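Local coordinates for uncharacterized protein (Thermus thermophilus HB8, PDB 6SCE) that is a Type III CRISPR defence nuclease that cleaves DNA when activated by cyclic oligoadenylate, probably bound through its CARF domains, at residues H376-S381 / R399-D404. Numbering follows the deposited sequence.
Sequences HANLNS and RAHYLD. With nucleotides of chain B.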
loop_
_atom_site.group_PDB
_atom_site.type_symbol
_atom_site.label_atom_id
_atom_site.label_comp_id
_atom_site.label_asym_id
_atom_site.label_seq_id
_atom_site.Cartn_x
_atom_site.Cartn_y
_atom_site.Cartn_z
ATOM N N HIS A 376 19.553 8.403 -10.896
ATOM C CA HIS A 376 18.477 8.661 -9.929
ATOM C C HIS A 376 18.212 7.379 -9.125
ATOM O O HIS A 376 18.202 6.281 -9.669
ATOM C CB HIS A 376 17.193 9.090 -10.627
ATOM C CG HIS A 376 17.321 10.367 -11.394
ATOM N ND1 HIS A 376 16.924 11.582 -10.879
ATOM C CD2 HIS A 376 17.805 10.621 -12.629
ATOM C CE1 HIS A 376 17.157 12.529 -11.775
ATOM N NE2 HIS A 376 17.686 11.975 -12.844
ATOM N N ALA A 377 18.022 7.525 -7.828
ATOM C CA ALA A 377 17.749 6.382 -6.995
ATOM C C ALA A 377 16.540 6.703 -6.152
ATOM O O ALA A 377 16.550 7.637 -5.350
ATOM C CB ALA A 377 18.951 6.038 -6.116
ATOM N N ASN A 378 15.491 5.927 -6.333
ATOM C CA ASN A 378 14.312 6.089 -5.534
ATOM C C ASN A 378 14.422 5.188 -4.287
ATOM O O ASN A 378 14.689 3.995 -4.394
ATOM C CB ASN A 378 13.069 5.694 -6.329
ATOM C CG ASN A 378 11.831 5.750 -5.480
ATOM O OD1 ASN A 378 11.473 4.766 -4.785
ATOM N ND2 ASN A 378 11.219 6.925 -5.436
ATOM N N LEU A 379 14.164 5.757 -3.123
ATOM C CA LEU A 379 14.295 5.044 -1.855
ATOM C C LEU A 379 12.972 4.728 -1.157
ATOM O O LEU A 379 12.957 4.364 0.013
ATOM C CB LEU A 379 15.236 5.832 -0.937
ATOM C CG LEU A 379 16.661 5.998 -1.471
ATOM C CD1 LEU A 379 17.503 6.868 -0.562
ATOM C CD2 LEU A 379 17.353 4.653 -1.642
ATOM N N ASN A 380 11.860 4.830 -1.884
ATOM C CA ASN A 380 10.550 4.549 -1.341
ATOM C C ASN A 380 10.173 3.107 -1.216
ATOM O O ASN A 380 9.378 2.780 -0.342
ATOM C CB ASN A 380 9.438 5.158 -2.177
ATOM C CG ASN A 380 9.328 6.659 -1.977
ATOM O OD1 ASN A 380 9.981 7.398 -2.682
ATOM N ND2 ASN A 380 8.542 7.091 -1.018
ATOM N N SER A 381 10.710 2.266 -2.091
ATOM C CA SER A 381 10.157 0.925 -2.279
ATOM C C SER A 381 11.077 -0.172 -1.736
ATOM O O SER A 381 12.250 0.032 -1.418
ATOM C CB SER A 381 9.846 0.693 -3.754
ATOM O OG SER A 381 9.067 1.756 -4.293
ATOM N N ARG A 399 21.851 10.713 -7.427
ATOM C CA ARG A 399 20.777 11.567 -7.016
ATOM C C ARG A 399 19.699 10.738 -6.318
ATOM O O ARG A 399 18.790 10.222 -6.973
ATOM C CB ARG A 399 20.200 12.259 -8.236
ATOM C CG ARG A 399 21.234 13.058 -9.018
ATOM C CD ARG A 399 20.800 13.190 -10.461
ATOM N NE ARG A 399 21.784 13.927 -11.254
ATOM C CZ ARG A 399 21.547 15.052 -11.920
ATOM N NH1 ARG A 399 20.357 15.592 -11.919
ATOM N NH2 ARG A 399 22.519 15.628 -12.630
ATOM N N ALA A 400 19.793 10.618 -5.004
ATOM C CA ALA A 400 18.774 9.855 -4.229
ATOM C C ALA A 400 17.595 10.704 -3.773
ATOM O O ALA A 400 17.749 11.873 -3.382
ATOM C CB ALA A 400 19.414 9.180 -3.045
ATOM N N HIS A 401 16.387 10.124 -3.845
ATOM C CA HIS A 401 15.196 10.841 -3.411
ATOM C C HIS A 401 14.217 9.915 -2.749
ATOM O O HIS A 401 14.317 8.691 -2.863
ATOM C CB HIS A 401 14.529 11.559 -4.583
ATOM C CG HIS A 401 13.919 10.637 -5.588
ATOM N ND1 HIS A 401 14.490 10.401 -6.820
ATOM C CD2 HIS A 401 12.785 9.895 -5.550
ATOM C CE1 HIS A 401 13.744 9.531 -7.489
ATOM N NE2 HIS A 401 12.705 9.213 -6.746
ATOM N N TYR A 402 13.272 10.519 -2.073
ATOM C CA TYR A 402 12.202 9.819 -1.398
ATOM C C TYR A 402 10.949 10.659 -1.528
ATOM O O TYR A 402 10.883 11.795 -1.011
ATOM C CB TYR A 402 12.571 9.614 0.071
ATOM C CG TYR A 402 11.538 8.865 0.867
ATOM C CD1 TYR A 402 10.486 9.523 1.465
ATOM C CD2 TYR A 402 11.640 7.476 1.052
ATOM C CE1 TYR A 402 9.535 8.845 2.203
ATOM C CE2 TYR A 402 10.674 6.784 1.774
ATOM C CZ TYR A 402 9.627 7.465 2.349
ATOM O OH TYR A 402 8.639 6.812 3.065
ATOM N N LEU A 403 9.920 10.108 -2.165
ATOM C CA LEU A 403 8.623 10.781 -2.219
ATOM C C LEU A 403 7.970 10.814 -0.872
ATOM O O LEU A 403 7.784 9.784 -0.237
ATOM C CB LEU A 403 7.674 10.125 -3.223
ATOM C CG LEU A 403 6.263 10.743 -3.320
ATOM C CD1 LEU A 403 6.302 12.067 -4.062
ATOM C CD2 LEU A 403 5.332 9.803 -4.073
ATOM N N ASP A 404 7.631 12.020 -0.422
ATOM C CA ASP A 404 6.907 12.192 0.801
ATOM C C ASP A 404 5.569 12.834 0.444
ATOM O O ASP A 404 5.442 14.070 0.444
ATOM C CB ASP A 404 7.716 13.063 1.764
ATOM C CG ASP A 404 6.967 13.347 3.058
ATOM O OD1 ASP A 404 6.148 12.513 3.476
ATOM O OD2 ASP A 404 7.157 14.445 3.639
ATOM P P A B 4 5.884 0.182 0.223
ATOM O OP1 A B 4 4.647 0.169 1.054
ATOM O OP2 A B 4 5.768 0.049 -1.273
ATOM O "O5'" A B 4 6.712 1.499 0.589
ATOM C "C5'" A B 4 6.254 2.749 0.051
ATOM C "C4'" A B 4 6.695 3.852 0.982
ATOM O "O4'" A B 4 6.543 5.139 0.319
ATOM C "C3'" A B 4 5.867 3.927 2.258
ATOM O "O3'" A B 4 6.585 4.354 3.412
ATOM C "C2'" A B 4 4.847 5.006 1.883
ATOM O "O2'" A B 4 4.219 5.578 3.008
ATOM C "C1'" A B 4 5.756 5.967 1.141
ATOM N N9 A B 4 5.069 6.965 0.334
ATOM C C8 A B 4 5.318 8.314 0.391
ATOM N N7 A B 4 4.532 9.009 -0.390
ATOM C C5 A B 4 3.686 8.070 -0.972
ATOM C C6 A B 4 2.623 8.182 -1.892
ATOM N N6 A B 4 2.174 9.339 -2.391
ATOM N N1 A B 4 1.982 7.037 -2.244
ATOM C C2 A B 4 2.407 5.880 -1.720
ATOM N N3 A B 4 3.410 5.650 -0.867
ATOM C C4 A B 4 4.018 6.796 -0.529
ATOM P P A B 1 7.858 3.579 3.996
ATOM O OP1 A B 1 9.103 4.368 3.733
ATOM O OP2 A B 1 7.854 2.132 3.549
ATOM O "O5'" A B 1 7.579 3.687 5.564
ATOM C "C5'" A B 1 6.814 2.703 6.255
ATOM C "C4'" A B 1 6.155 3.368 7.439
ATOM O "O4'" A B 1 5.077 4.221 6.972
ATOM C "C3'" A B 1 5.543 2.375 8.433
ATOM O "O3'" A B 1 6.454 2.228 9.530
ATOM C "C2'" A B 1 4.211 3.043 8.806
ATOM O "O2'" A B 1 4.365 3.930 9.893
ATOM C "C1'" A B 1 3.854 3.799 7.533
ATOM N N9 A B 1 3.140 3.008 6.529
ATOM C C8 A B 1 3.424 2.954 5.193
ATOM N N7 A B 1 2.602 2.170 4.543
ATOM C C5 A B 1 1.719 1.703 5.502
ATOM C C6 A B 1 0.616 0.830 5.432
ATOM N N6 A B 1 0.218 0.248 4.304
ATOM N N1 A B 1 -0.056 0.574 6.581
ATOM C C2 A B 1 0.374 1.159 7.709
ATOM N N3 A B 1 1.405 1.983 7.893
ATOM C C4 A B 1 2.046 2.216 6.736
HETATM O O HOH W 1 16.464 11.555 -8.144
#
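Ala377 and His401 belong to neighbouring parallel strands of a beta-alpha-beta crossover, 375-378 and 399-404, joined through helix 384-393 in a Rossmann-like sheet of the kind found in CARF domains. Three backbone hydrogen bonds tie them, each 2.9 Å long: Ala377 N to Arg399 O, His401 N to Ala377 O, and Leu379 N to His401 O.

Beyond the strand pairing, the amide of Asn380 takes over. Its OD1 accepts from Leu403 N at 2.8 Å, on a lone pair, while ND2 gives one hydrogen to Leu403 O and the other to O4' of nucleotide A4 of chain B (3.1 Å). Asn378 ND2 also donates to Asn380 OD1, and these four bonds fix the rotation of the Asn380 amide. Separately, Asn378 OD1 closes an Asx turn on Asn380 N. With an alanine in place of Asn380, Leu403 N and O would probably lose their mates, A4 O4' its donor and Asn378 ND2 its acceptor.

Aromatic contacts flank this network. Asn380 ND2 sits 3.4 Å above the centre of the Tyr402 ring, whose OH donates to OP1 of nucleotide A1 of chain B. The loop after strand 375-378 and strand 399-404 thus both reach the bound nucleotides, probably the cyclic oligoadenylate activator. The His401 ring lies with one face under Asn378 CA, a CH-pi contact, and Arg399 CD covers a face of His376 in the same manner.

Apolar packing on the face of Ala377 and Ala400 sets Leu379 CD1 against Ala400 CB. On the histidine side, with CG between the backbone N and the carbonyl carbon (chi1 68°), the His401 ring reaches over to Asn378, and one water in the plane of both imidazoles joins His376 ND1 (2.8 Å) to His401 ND1 (2.6 Å) while donating to Arg399 O.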